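Local coordinates for penaeus monodon metallodensovirus major capsid protein (Penaeus monodon metallodensovirus, PDB 6WH7) that builds the icosahedral capsid of a shrimp densovirus, sixty copies assembling into the shell that in the virus presumably encloses the genome, at residues Asn71-Thr76 and Lys286-Phe291; Glu79-Pro84 and His271-Pro276; Ile161-Cys166 and Gly267-Tyr272; Asn236-Gln241 and Asn343-Pro348. All coordinates share one frame; numbering follows the deposited sequence.

Contact 1. Residues Asn71-Thr76 and Lys286-Phe291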
loop_
_atom_site.group_PDB
_atom_site.type_symbol
_atom_site.label_atom_id
_atom_site.label_comp_id
_atom_site.label_asym_id
_atom_site.label_seq_id
_atom_site.Cartn_x
_atom_site.Cartn_y
_atom_site.Cartn_z
ATOM N N ASN A 71 -81.480 -61.851 2.499
ATOM C CA ASN A 71 -81.546 -62.813 3.593
ATOM C C ASN A 71 -81.213 -64.185 3.036
ATOM O O ASN A 71 -81.988 -64.749 2.261
ATOM C CB ASN A 71 -82.924 -62.814 4.242
ATOM C CG ASN A 71 -83.127 -61.649 5.162
ATOM O OD1 ASN A 71 -82.198 -61.191 5.808
ATOM N ND2 ASN A 71 -84.338 -61.128 5.192
ATOM N N ILE A 72 -80.071 -64.723 3.437
ATOM C CA ILE A 72 -79.644 -66.051 3.026
ATOM C C ILE A 72 -79.944 -67.010 4.161
ATOM O O ILE A 72 -79.398 -66.871 5.259
ATOM C CB ILE A 72 -78.156 -66.070 2.660
ATOM C CG1 ILE A 72 -77.924 -65.214 1.426
ATOM C CG2 ILE A 72 -77.694 -67.484 2.410
ATOM C CD1 ILE A 72 -76.497 -65.011 1.128
ATOM N N ARG A 73 -80.813 -67.980 3.906
ATOM C CA ARG A 73 -81.236 -68.896 4.948
ATOM C C ARG A 73 -81.272 -70.321 4.431
ATOM O O ARG A 73 -81.503 -70.568 3.246
ATOM C CB ARG A 73 -82.607 -68.529 5.499
ATOM C CG ARG A 73 -82.617 -67.276 6.313
ATOM C CD ARG A 73 -83.972 -67.096 6.905
ATOM N NE ARG A 73 -84.315 -68.269 7.695
ATOM C CZ ARG A 73 -83.885 -68.488 8.930
ATOM N NH1 ARG A 73 -83.090 -67.613 9.522
ATOM N NH2 ARG A 73 -84.246 -69.586 9.568
ATOM N N GLY A 74 -81.051 -71.260 5.347
ATOM C CA GLY A 74 -81.123 -72.665 5.015
ATOM C C GLY A 74 -80.026 -73.158 4.111
ATOM O O GLY A 74 -80.206 -74.168 3.430
ATOM N N LEU A 75 -78.885 -72.482 4.092
ATOM C CA LEU A 75 -77.789 -72.839 3.203
ATOM C C LEU A 75 -76.851 -73.761 3.971
ATOM O O LEU A 75 -76.225 -73.340 4.947
ATOM C CB LEU A 75 -77.063 -71.586 2.726
ATOM C CG LEU A 75 -76.037 -71.718 1.608
ATOM C CD1 LEU A 75 -76.763 -71.977 0.320
ATOM C CD2 LEU A 75 -75.160 -70.495 1.498
ATOM N N THR A 76 -76.768 -75.016 3.553
ATOM C CA THR A 76 -75.850 -75.961 4.166
ATOM C C THR A 76 -74.437 -75.673 3.680
ATOM O O THR A 76 -74.237 -74.913 2.735
ATOM C CB THR A 76 -76.281 -77.391 3.847
ATOM O OG1 THR A 76 -76.218 -77.620 2.439
ATOM C CG2 THR A 76 -77.695 -77.626 4.316
ATOM N N LYS A 286 -76.937 -74.384 11.302
ATOM C CA LYS A 286 -77.669 -73.692 10.258
ATOM C C LYS A 286 -77.362 -72.214 10.425
ATOM O O LYS A 286 -77.824 -71.579 11.374
ATOM C CB LYS A 286 -79.159 -73.990 10.360
ATOM C CG LYS A 286 -79.485 -75.441 10.082
ATOM C CD LYS A 286 -80.974 -75.695 10.101
ATOM C CE LYS A 286 -81.290 -77.107 9.641
ATOM N NZ LYS A 286 -80.938 -78.127 10.665
ATOM N N LEU A 287 -76.572 -71.673 9.510
ATOM C CA LEU A 287 -76.113 -70.299 9.581
ATOM C C LEU A 287 -76.881 -69.470 8.574
ATOM O O LEU A 287 -77.090 -69.893 7.435
ATOM C CB LEU A 287 -74.618 -70.194 9.301
ATOM C CG LEU A 287 -73.703 -70.883 10.301
ATOM C CD1 LEU A 287 -72.263 -70.802 9.837
ATOM C CD2 LEU A 287 -73.865 -70.258 11.664
ATOM N N ASN A 288 -77.304 -68.293 8.999
ATOM C CA ASN A 288 -78.095 -67.422 8.159
ATOM C C ASN A 288 -77.390 -66.083 8.091
ATOM O O ASN A 288 -76.589 -65.740 8.958
ATOM C CB ASN A 288 -79.502 -67.269 8.708
ATOM C CG ASN A 288 -80.162 -68.594 8.949
ATOM O OD1 ASN A 288 -80.549 -69.292 8.020
ATOM N ND2 ASN A 288 -80.294 -68.955 10.214
ATOM N N ALA A 289 -77.671 -65.333 7.041
ATOM C CA ALA A 289 -76.995 -64.067 6.852
ATOM C C ALA A 289 -77.957 -63.048 6.280
ATOM O O ALA A 289 -78.740 -63.356 5.383
ATOM C CB ALA A 289 -75.786 -64.213 5.931
ATOM N N GLN A 290 -77.909 -61.844 6.828
ATOM C CA GLN A 290 -78.463 -60.675 6.177
ATOM C C GLN A 290 -77.328 -59.736 5.808
ATOM O O GLN A 290 -76.359 -59.590 6.553
ATOM C CB GLN A 290 -79.424 -59.890 7.061
ATOM C CG GLN A 290 -80.143 -58.853 6.238
ATOM C CD GLN A 290 -80.663 -57.712 7.031
ATOM O OE1 GLN A 290 -80.398 -57.603 8.218
ATOM N NE2 GLN A 290 -81.405 -56.845 6.387
ATOM N N PHE A 291 -77.465 -59.082 4.668
ATOM C CA PHE A 291 -76.578 -57.993 4.304
ATOM C C PHE A 291 -77.332 -57.082 3.353
ATOM O O PHE A 291 -78.473 -57.351 2.978
ATOM C CB PHE A 291 -75.275 -58.518 3.702
ATOM C CG PHE A 291 -75.475 -59.493 2.594
ATOM C CD1 PHE A 291 -75.601 -59.071 1.292
ATOM C CD2 PHE A 291 -75.552 -60.837 2.863
ATOM C CE1 PHE A 291 -75.793 -59.970 0.292
ATOM C CE2 PHE A 291 -75.741 -61.731 1.867
ATOM C CZ PHE A 291 -75.857 -61.301 0.580
#
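I72 N donates to A289 O at 2.7 Å, and A289 N returns the bond to I72 O at 2.9 Å. The two bonds close the hydrogen-bonded ring of an antiparallel pair, which joins strand 59-75 to strand 287-302; residues 71-73 and 287-291 run antiparallel at 173° between their directions. On one face of the sheet the I72 side chain stands beside the A289 methyl, CB to CB 4.4 Å. With CG1 beside its own backbone N (chi1 -66°), I72 carries CD1 to the edge of the F291 ring, in the ring plane, 3.4 Å from CE2. M157 and F275 cover this apolar face. On the face bearing N288 and Q290, R73 crosses N288 so that guanidinium and amide stack with planes only 20° apart; NH1 lies 3.1 Å from N288 CG. This is flat-group packing and not a hydrogen bond; the charge of R73 is met by a salt bridge from NH2 to D136, which also takes a weak bond from N288 ND2. At the corner of the chain, G74 N reaches N288 OD1 in a weak bond of 3.4 Å. R279 and I278 of a second subunit pack on R73 and Q290. The pairing thus has two chemistries: an apolar face turned to the protein interior, and a polar face where D136 would offset the arginine charge close to a subunit boundary.

Contact 2. Residues Glu79-Pro84 and His271-Pro276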
loop_
_atom_site.group_PDB
_atom_site.type_symbol
_atom_site.label_atom_id
_atom_site.label_comp_id
_atom_site.label_asym_id
_atom_site.label_seq_id
_atom_site.Cartn_x
_atom_site.Cartn_y
_atom_site.Cartn_z
ATOM N N GLU A 79 -73.894 -76.601 -0.195
ATOM C CA GLU A 79 -74.519 -75.713 -1.156
ATOM C C GLU A 79 -73.999 -74.286 -1.005
ATOM O O GLU A 79 -73.504 -73.886 0.048
ATOM C CB GLU A 79 -76.034 -75.781 -0.997
ATOM C CG GLU A 79 -76.505 -75.407 0.374
ATOM C CD GLU A 79 -77.966 -75.725 0.607
ATOM O OE1 GLU A 79 -78.682 -75.994 -0.370
ATOM O OE2 GLU A 79 -78.409 -75.689 1.770
ATOM N N MET A 80 -74.099 -73.521 -2.089
ATOM C CA MET A 80 -73.606 -72.152 -2.122
ATOM C C MET A 80 -74.641 -71.260 -2.790
ATOM O O MET A 80 -75.465 -71.720 -3.579
ATOM C CB MET A 80 -72.289 -72.054 -2.888
ATOM C CG MET A 80 -72.481 -72.163 -4.375
ATOM S SD MET A 80 -71.006 -72.551 -5.296
ATOM C CE MET A 80 -71.125 -74.320 -5.273
ATOM N N ILE A 81 -74.593 -69.976 -2.465
ATOM C CA ILE A 81 -75.395 -68.970 -3.149
ATOM C C ILE A 81 -74.638 -68.503 -4.376
ATOM O O ILE A 81 -73.458 -68.157 -4.296
ATOM C CB ILE A 81 -75.714 -67.784 -2.227
ATOM C CG1 ILE A 81 -76.606 -68.219 -1.080
ATOM C CG2 ILE A 81 -76.394 -66.685 -3.001
ATOM C CD1 ILE A 81 -77.937 -68.681 -1.536
ATOM N N VAL A 82 -75.315 -68.488 -5.512
ATOM C CA VAL A 82 -74.727 -68.077 -6.776
ATOM C C VAL A 82 -75.091 -66.621 -6.998
ATOM O O VAL A 82 -76.274 -66.285 -7.107
ATOM C CB VAL A 82 -75.227 -68.957 -7.927
ATOM C CG1 VAL A 82 -74.618 -68.519 -9.230
ATOM C CG2 VAL A 82 -74.917 -70.400 -7.637
ATOM N N ILE A 83 -74.092 -65.752 -7.045
ATOM C CA ILE A 83 -74.363 -64.334 -7.246
ATOM C C ILE A 83 -74.534 -64.126 -8.742
ATOM O O ILE A 83 -73.550 -64.207 -9.487
ATOM C CB ILE A 83 -73.233 -63.454 -6.694
ATOM C CG1 ILE A 83 -72.857 -63.882 -5.280
ATOM C CG2 ILE A 83 -73.649 -62.009 -6.693
ATOM C CD1 ILE A 83 -73.976 -63.876 -4.340
ATOM N N PRO A 84 -75.728 -63.841 -9.229
ATOM C CA PRO A 84 -75.934 -63.658 -10.669
ATOM C C PRO A 84 -75.425 -62.299 -11.129
ATOM O O PRO A 84 -76.126 -61.549 -11.805
ATOM C CB PRO A 84 -77.450 -63.777 -10.811
ATOM C CG PRO A 84 -77.956 -63.262 -9.542
ATOM C CD PRO A 84 -76.973 -63.624 -8.480
ATOM N N HIS A 271 -69.145 -65.488 -8.617
ATOM C CA HIS A 271 -69.186 -65.065 -7.231
ATOM C C HIS A 271 -70.193 -65.911 -6.478
ATOM O O HIS A 271 -71.279 -66.200 -6.979
ATOM C CB HIS A 271 -69.507 -63.584 -7.079
ATOM C CG HIS A 271 -68.407 -62.686 -7.541
ATOM N ND1 HIS A 271 -68.496 -61.316 -7.482
ATOM C CD2 HIS A 271 -67.209 -62.961 -8.099
ATOM C CE1 HIS A 271 -67.384 -60.784 -7.952
ATOM N NE2 HIS A 271 -66.590 -61.762 -8.342
ATOM N N TYR A 272 -69.806 -66.316 -5.281
ATOM C CA TYR A 272 -70.484 -67.358 -4.540
ATOM C C TYR A 272 -70.486 -66.985 -3.074
ATOM O O TYR A 272 -69.487 -66.484 -2.555
ATOM C CB TYR A 272 -69.774 -68.691 -4.736
ATOM C CG TYR A 272 -69.768 -69.180 -6.157
ATOM C CD1 TYR A 272 -70.942 -69.482 -6.816
ATOM C CD2 TYR A 272 -68.590 -69.248 -6.866
ATOM C CE1 TYR A 272 -70.927 -69.914 -8.112
ATOM C CE2 TYR A 272 -68.569 -69.666 -8.158
ATOM C CZ TYR A 272 -69.736 -69.996 -8.778
ATOM O OH TYR A 272 -69.699 -70.414 -10.079
ATOM N N LEU A 273 -71.607 -67.222 -2.414
ATOM C CA LEU A 273 -71.710 -67.060 -0.977
ATOM C C LEU A 273 -71.886 -68.424 -0.340
ATOM O O LEU A 273 -72.597 -69.280 -0.867
ATOM C CB LEU A 273 -72.863 -66.137 -0.600
ATOM C CG LEU A 273 -72.627 -64.704 -1.051
ATOM C CD1 LEU A 273 -73.815 -63.842 -0.751
ATOM C CD2 LEU A 273 -71.394 -64.155 -0.392
ATOM N N SER A 274 -71.229 -68.622 0.792
ATOM C CA SER A 274 -71.194 -69.928 1.421
ATOM C C SER A 274 -70.942 -69.731 2.902
ATOM O O SER A 274 -70.471 -68.680 3.334
ATOM C CB SER A 274 -70.115 -70.808 0.790
ATOM O OG SER A 274 -70.080 -72.085 1.383
ATOM N N PHE A 275 -71.272 -70.752 3.676
ATOM C CA PHE A 275 -70.963 -70.689 5.087
ATOM C C PHE A 275 -69.993 -71.797 5.452
ATOM O O PHE A 275 -69.986 -72.854 4.818
ATOM C CB PHE A 275 -72.222 -70.809 5.949
ATOM C CG PHE A 275 -73.171 -69.678 5.776
ATOM C CD1 PHE A 275 -72.959 -68.480 6.416
ATOM C CD2 PHE A 275 -74.282 -69.814 4.980
ATOM C CE1 PHE A 275 -73.826 -67.444 6.256
ATOM C CE2 PHE A 275 -75.153 -68.774 4.823
ATOM C CZ PHE A 275 -74.925 -67.592 5.459
ATOM N N PRO A 276 -69.152 -71.581 6.456
ATOM C CA PRO A 276 -68.231 -72.618 6.876
ATOM C C PRO A 276 -68.975 -73.778 7.503
ATOM O O PRO A 276 -69.973 -73.576 8.206
ATOM C CB PRO A 276 -67.350 -71.901 7.904
ATOM C CG PRO A 276 -68.209 -70.840 8.426
ATOM C CD PRO A 276 -68.998 -70.364 7.260
#
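Strands 79-83 and 270-274 are neighbours in the five-stranded antiparallel sheet, and the axes of the short segments 79-83 and 271-274 approach to 4.4 Å at an angle of 143°. I81 and L273 form a hydrogen-bonded pair: I81 N gives to L273 O at 2.6 Å, while L273 N gives to I81 O at 2.8 Å. Their CB atoms meet on one face, at 3.7 Å. On this same face I83 crosses L273, CD1 to CD1 3.6 Å, with I72 of strand 59-75 packed against I81 and L273. The order of strands 79-83, 270-274, 157-162 and 207-211 matches the C-H-E-F sheet of the viral jelly roll, and the face of I81 and L273 is the one turned to strand 59-75 of the opposing sheet. The other face carries Y272. M80 has CG between its backbone N and carbonyl carbon (chi1 75°) and bends again at its last torsion, which lays SD over the tyrosine face, 3.9 Å from the ring centroid and 31° off the normal, a Met-aromatic contact. V82 runs alongside the same ring, CG2 to CE1 4.0 Å. F205 stacks on Y272, and the F346 ring meets it.

Contact 3. Residues Ile161-Cys166 and Gly267-Tyr272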
loop_
_atom_site.group_PDB
_atom_site.type_symbol
_atom_site.label_atom_id
_atom_site.label_comp_id
_atom_site.label_asym_id
_atom_site.label_seq_id
_atom_site.Cartn_x
_atom_site.Cartn_y
_atom_site.Cartn_z
ATOM N N ILE A 161 -64.826 -66.020 -4.990
ATOM C CA ILE A 161 -64.677 -65.667 -6.392
ATOM C C ILE A 161 -63.975 -66.826 -7.070
ATOM O O ILE A 161 -62.898 -67.242 -6.633
ATOM C CB ILE A 161 -63.875 -64.371 -6.572
ATOM C CG1 ILE A 161 -64.602 -63.196 -5.938
ATOM C CG2 ILE A 161 -63.652 -64.104 -8.027
ATOM C CD1 ILE A 161 -63.791 -61.953 -5.928
ATOM N N ASP A 162 -64.562 -67.344 -8.135
ATOM C CA ASP A 162 -63.988 -68.503 -8.798
ATOM C C ASP A 162 -63.235 -67.987 -10.014
ATOM O O ASP A 162 -63.803 -67.826 -11.093
ATOM C CB ASP A 162 -65.096 -69.472 -9.184
ATOM C CG ASP A 162 -64.573 -70.786 -9.664
ATOM O OD1 ASP A 162 -63.350 -71.002 -9.585
ATOM O OD2 ASP A 162 -65.388 -71.605 -10.122
ATOM N N ASP A 163 -61.931 -67.803 -9.845
ATOM C CA ASP A 163 -61.036 -67.288 -10.869
ATOM C C ASP A 163 -60.527 -68.383 -11.783
ATOM O O ASP A 163 -60.432 -68.190 -12.998
ATOM C CB ASP A 163 -59.865 -66.572 -10.210
ATOM C CG ASP A 163 -60.271 -65.262 -9.590
ATOM O OD1 ASP A 163 -61.306 -64.715 -10.008
ATOM O OD2 ASP A 163 -59.571 -64.789 -8.672
ATOM N N GLN A 164 -60.174 -69.525 -11.205
ATOM C CA GLN A 164 -59.737 -70.672 -11.977
ATOM C C GLN A 164 -60.890 -71.378 -12.663
ATOM O O GLN A 164 -60.647 -72.301 -13.442
ATOM C CB GLN A 164 -58.988 -71.633 -11.068
ATOM C CG GLN A 164 -57.710 -71.050 -10.508
ATOM C CD GLN A 164 -56.650 -70.860 -11.564
ATOM O OE1 GLN A 164 -56.488 -69.775 -12.110
ATOM N NE2 GLN A 164 -55.905 -71.915 -11.844
ATOM N N GLN A 165 -62.124 -70.959 -12.399
ATOM C CA GLN A 165 -63.320 -71.546 -12.994
ATOM C C GLN A 165 -63.410 -73.040 -12.685
ATOM O O GLN A 165 -63.454 -73.893 -13.571
ATOM C CB GLN A 165 -63.379 -71.278 -14.497
ATOM C CG GLN A 165 -64.677 -71.700 -15.148
ATOM C CD GLN A 165 -64.750 -71.290 -16.582
ATOM O OE1 GLN A 165 -63.894 -70.569 -17.062
ATOM N NE2 GLN A 165 -65.764 -71.754 -17.285
ATOM N N CYS A 166 -63.395 -73.348 -11.390
ATOM C CA CYS A 166 -63.769 -74.687 -10.960
ATOM C C CYS A 166 -65.149 -75.047 -11.484
ATOM O O CYS A 166 -65.381 -76.171 -11.938
ATOM C CB CYS A 166 -63.742 -74.777 -9.438
ATOM S SG CYS A 166 -62.144 -74.475 -8.696
ATOM N N GLY A 267 -64.130 -61.399 -19.059
ATOM C CA GLY A 267 -65.232 -62.128 -18.475
ATOM C C GLY A 267 -65.261 -61.888 -16.987
ATOM O O GLY A 267 -64.362 -61.267 -16.423
ATOM N N MET A 268 -66.315 -62.372 -16.350
ATOM C CA MET A 268 -66.474 -62.213 -14.915
ATOM C C MET A 268 -66.458 -63.560 -14.228
ATOM O O MET A 268 -67.138 -64.490 -14.660
ATOM C CB MET A 268 -67.756 -61.465 -14.573
ATOM C CG MET A 268 -67.695 -60.039 -14.998
ATOM S SD MET A 268 -68.955 -59.018 -14.263
ATOM C CE MET A 268 -70.301 -59.521 -15.216
ATOM N N ALA A 269 -65.686 -63.648 -13.158
ATOM C CA ALA A 269 -65.590 -64.871 -12.393
ATOM C C ALA A 269 -66.866 -65.108 -11.603
ATOM O O ALA A 269 -67.633 -64.186 -11.314
ATOM C CB ALA A 269 -64.391 -64.815 -11.453
ATOM N N GLY A 270 -67.102 -66.374 -11.273
ATOM C CA GLY A 270 -68.273 -66.716 -10.491
ATOM C C GLY A 270 -68.135 -66.201 -9.086
ATOM O O GLY A 270 -67.112 -66.420 -8.432
ATOM N N HIS A 271 -69.145 -65.488 -8.617
ATOM C CA HIS A 271 -69.186 -65.065 -7.231
ATOM C C HIS A 271 -70.193 -65.911 -6.478
ATOM O O HIS A 271 -71.279 -66.200 -6.979
ATOM C CB HIS A 271 -69.507 -63.584 -7.079
ATOM C CG HIS A 271 -68.407 -62.686 -7.541
ATOM N ND1 HIS A 271 -68.496 -61.316 -7.482
ATOM C CD2 HIS A 271 -67.209 -62.961 -8.099
ATOM C CE1 HIS A 271 -67.384 -60.784 -7.952
ATOM N NE2 HIS A 271 -66.590 -61.762 -8.342
ATOM N N TYR A 272 -69.806 -66.316 -5.281
ATOM C CA TYR A 272 -70.484 -67.358 -4.540
ATOM C C TYR A 272 -70.486 -66.985 -3.074
ATOM O O TYR A 272 -69.487 -66.484 -2.555
ATOM C CB TYR A 272 -69.774 -68.691 -4.736
ATOM C CG TYR A 272 -69.768 -69.180 -6.157
ATOM C CD1 TYR A 272 -70.942 -69.482 -6.816
ATOM C CD2 TYR A 272 -68.590 -69.248 -6.866
ATOM C CE1 TYR A 272 -70.927 -69.914 -8.112
ATOM C CE2 TYR A 272 -68.569 -69.666 -8.158
ATOM C CZ TYR A 272 -69.736 -69.996 -8.778
ATOM O OH TYR A 272 -69.699 -70.414 -10.079
#
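I161 and H271 lie side by side and point the same way from a non-hydrogen-bonded antiparallel pair. The isoleucine lays CG1 obliquely against the imidazole, 3.4 Å from CD2, and CD1 follows toward NE2. I161 CG2 also touches the A269 methyl, at 3.6 Å. The imidazole's ND1 is hydrogen-bonded to the Y126 hydroxyl, so its nitrogen far from I161 has a polar partner. On the opposite face D162 meets Y272 at the ring edge, its CB in the ring plane and 3.6 Å from CE2. D162 holds CG trans to the backbone N (chi1 -170°), which sends the carboxylate on past the ring to the turn that follows: OD1 takes C166 N at 3.0 Å on its syn lone pair, and OD2 takes L167 N. One residue thereby pins the backbone beyond its strand while its own N bonds to G270 O at 2.7 Å. D163 turns to N206 with OD2. Strand 270-274 lies here between strands 79-83 and 157-162, with strand 207-211 beyond the latter; W85 stacks on H271, F220 of strand 218-222 covers I161, and residues 163-166 face a neighbouring subunit.

Contact 4. Residues Asn236-Gln241 and Asn343-Pro348; sequences NAYVPQ and NIQFGP
Y238 reaches from a loop to the end of strand 340-345, where its OH accepts the backbone N-H of Q345 at 2.9 Å in a nearly straight bond, 173° at the hydrogen. The ring takes chi1 -64°, with CG opposite the carbonyl carbon, and extends from the loop across to the strand, although the two backbones stay 8.8 Å apart between the CA atoms of Y238 and Q345. Q345 has nearly the same first torsion (CG beside its backbone N) and is extended beyond CG; its chain crosses the tyrosine at about a right angle. Its amide nevertheless lies nearly parallel to the ring, the planes 14° apart, and OE1 comes to 3.9 Å from Y238 CE2. The CB of Q345 meets the hydroxyl at 3.5 Å, hence the phenol end is flanked by both the backbone and the root of this glutamine. At the ring edge stands I344 CG2, 4.3 Å from Y238 CE1; the same methyl also covers one face of F346. Q241, likewise extended, brings OE1 to 3.6 Å from F346 O, two acceptors that do not bond, and it takes a weak bond from N243 ND2. The loop backbone is held separately, Y238 to S332 and V239 to N86. Segment 236-241 belongs to the long connection between strands 218-222 and 270-274, which by strand order corresponds to the G-H loop of the jelly roll. A large insertion at that point, packed here against the chain that follows the last barrel strand, is characteristic of parvovirus capsid proteins.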
loop_
_atom_site.group_PDB
_atom_site.type_symbol
_atom_site.label_atom_id
_atom_site.label_comp_id
_atom_site.label_asym_id
_atom_site.label_seq_id
_atom_site.Cartn_x
_atom_site.Cartn_y
_atom_site.Cartn_z
ATOM N N ASN A 236 -82.578 -60.444 -20.621
ATOM C CA ASN A 236 -81.957 -61.587 -19.935
ATOM C C ASN A 236 -80.714 -62.078 -20.675
ATOM O O ASN A 236 -80.521 -63.264 -20.929
ATOM C CB ASN A 236 -82.963 -62.720 -19.632
ATOM C CG ASN A 236 -83.545 -63.402 -20.859
ATOM O OD1 ASN A 236 -82.870 -63.658 -21.845
ATOM N ND2 ASN A 236 -84.823 -63.727 -20.776
ATOM N N ALA A 237 -79.841 -61.131 -20.968
ATOM C CA ALA A 237 -78.500 -61.382 -21.451
ATOM C C ALA A 237 -77.513 -61.234 -20.306
ATOM O O ALA A 237 -77.732 -60.460 -19.374
ATOM C CB ALA A 237 -78.133 -60.411 -22.570
ATOM N N TYR A 238 -76.433 -62.001 -20.368
ATOM C CA TYR A 238 -75.304 -61.724 -19.501
ATOM C C TYR A 238 -74.731 -60.362 -19.853
ATOM O O TYR A 238 -74.982 -59.822 -20.931
ATOM C CB TYR A 238 -74.214 -62.777 -19.661
ATOM C CG TYR A 238 -74.588 -64.169 -19.246
ATOM C CD1 TYR A 238 -74.492 -64.565 -17.927
ATOM C CD2 TYR A 238 -74.988 -65.102 -20.178
ATOM C CE1 TYR A 238 -74.812 -65.836 -17.546
ATOM C CE2 TYR A 238 -75.308 -66.376 -19.802
ATOM C CZ TYR A 238 -75.219 -66.737 -18.483
ATOM O OH TYR A 238 -75.544 -68.008 -18.097
ATOM N N VAL A 239 -73.966 -59.789 -18.932
ATOM C CA VAL A 239 -73.315 -58.533 -19.275
ATOM C C VAL A 239 -72.332 -58.944 -20.360
ATOM O O VAL A 239 -71.868 -60.092 -20.352
ATOM C CB VAL A 239 -72.595 -57.864 -18.094
ATOM C CG1 VAL A 239 -73.345 -58.049 -16.781
ATOM C CG2 VAL A 239 -71.142 -58.219 -18.061
ATOM N N PRO A 240 -72.019 -58.086 -21.321
ATOM C CA PRO A 240 -71.145 -58.502 -22.420
ATOM C C PRO A 240 -69.826 -59.069 -21.917
ATOM O O PRO A 240 -69.115 -58.441 -21.135
ATOM C CB PRO A 240 -70.949 -57.207 -23.201
ATOM C CG PRO A 240 -72.187 -56.450 -22.936
ATOM C CD PRO A 240 -72.579 -56.747 -21.541
ATOM N N GLN A 241 -69.499 -60.273 -22.383
ATOM C CA GLN A 241 -68.311 -60.987 -21.941
ATOM C C GLN A 241 -67.784 -61.828 -23.083
ATOM O O GLN A 241 -68.561 -62.410 -23.835
ATOM C CB GLN A 241 -68.600 -61.911 -20.761
ATOM C CG GLN A 241 -69.001 -61.224 -19.502
ATOM C CD GLN A 241 -69.415 -62.196 -18.452
ATOM O OE1 GLN A 241 -69.731 -63.334 -18.743
ATOM N NE2 GLN A 241 -69.454 -61.748 -17.226
ATOM N N ASN A 343 -79.515 -72.398 -15.866
ATOM C CA ASN A 343 -78.161 -72.486 -15.354
ATOM C C ASN A 343 -77.521 -71.122 -15.512
ATOM O O ASN A 343 -78.005 -70.276 -16.265
ATOM C CB ASN A 343 -77.365 -73.586 -16.068
ATOM C CG ASN A 343 -77.285 -73.384 -17.566
ATOM O OD1 ASN A 343 -77.093 -72.277 -18.055
ATOM N ND2 ASN A 343 -77.481 -74.461 -18.307
ATOM N N ILE A 344 -76.436 -70.908 -14.779
ATOM C CA ILE A 344 -75.659 -69.686 -14.888
ATOM C C ILE A 344 -74.244 -70.065 -15.286
ATOM O O ILE A 344 -73.596 -70.871 -14.611
ATOM C CB ILE A 344 -75.672 -68.869 -13.589
ATOM C CG1 ILE A 344 -77.070 -68.320 -13.328
ATOM C CG2 ILE A 344 -74.704 -67.725 -13.682
ATOM C CD1 ILE A 344 -77.224 -67.668 -11.987
ATOM N N GLN A 345 -73.784 -69.500 -16.388
ATOM C CA GLN A 345 -72.427 -69.639 -16.878
ATOM C C GLN A 345 -71.607 -68.464 -16.377
ATOM O O GLN A 345 -72.120 -67.354 -16.246
ATOM C CB GLN A 345 -72.426 -69.663 -18.398
ATOM C CG GLN A 345 -73.180 -70.815 -18.977
ATOM C CD GLN A 345 -73.393 -70.660 -20.453
ATOM O OE1 GLN A 345 -73.419 -69.547 -20.970
ATOM N NE2 GLN A 345 -73.546 -71.777 -21.149
ATOM N N PHE A 346 -70.333 -68.702 -16.077
ATOM C CA PHE A 346 -69.487 -67.613 -15.599
ATOM C C PHE A 346 -68.332 -67.302 -16.540
ATOM O O PHE A 346 -68.352 -66.244 -17.169
ATOM C CB PHE A 346 -69.026 -67.875 -14.172
ATOM C CG PHE A 346 -70.118 -67.697 -13.175
ATOM C CD1 PHE A 346 -70.557 -66.430 -12.855
ATOM C CD2 PHE A 346 -70.706 -68.775 -12.562
ATOM C CE1 PHE A 346 -71.558 -66.247 -11.950
ATOM C CE2 PHE A 346 -71.708 -68.589 -11.652
ATOM C CZ PHE A 346 -72.130 -67.324 -11.347
ATOM N N GLY A 347 -67.328 -68.152 -16.661
ATOM C CA GLY A 347 -66.296 -67.847 -17.617
ATOM C C GLY A 347 -65.481 -66.621 -17.259
ATOM O O GLY A 347 -65.580 -65.584 -17.912
ATOM N N PRO A 348 -64.722 -66.682 -16.173
ATOM C CA PRO A 348 -63.879 -65.546 -15.797
ATOM C C PRO A 348 -62.895 -65.182 -16.893
ATOM O O PRO A 348 -62.669 -65.922 -17.849
ATOM C CB PRO A 348 -63.140 -66.057 -14.561
ATOM C CG PRO A 348 -63.111 -67.504 -14.737
ATOM C CD PRO A 348 -64.422 -67.859 -15.348
#

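Overall arrangement
Contacts 1, 2 and 3 follow the jelly roll. Contact 1 pairs strands 59-75 and 287-302 in one sheet; contacts 2 and 3, centres 11 Å apart, flank strand 270-274 in the facing sheet and share H271 and Y272. The centres of contacts 1 and 2 are 10 Å apart, and I72, A289 and L287 touch L273 and F275 across the interior. Along the chain, contact 1 encloses contacts 2 and 3, whereas contact 4 alternates with all three. Contact 4 lies 11 Å from contact 3, centre to centre, and M268 packs on V239 and Q241. The sheets of each capsid subunit are thus joined to each other, to the 236-241 loop and to the chain after strand 340-345.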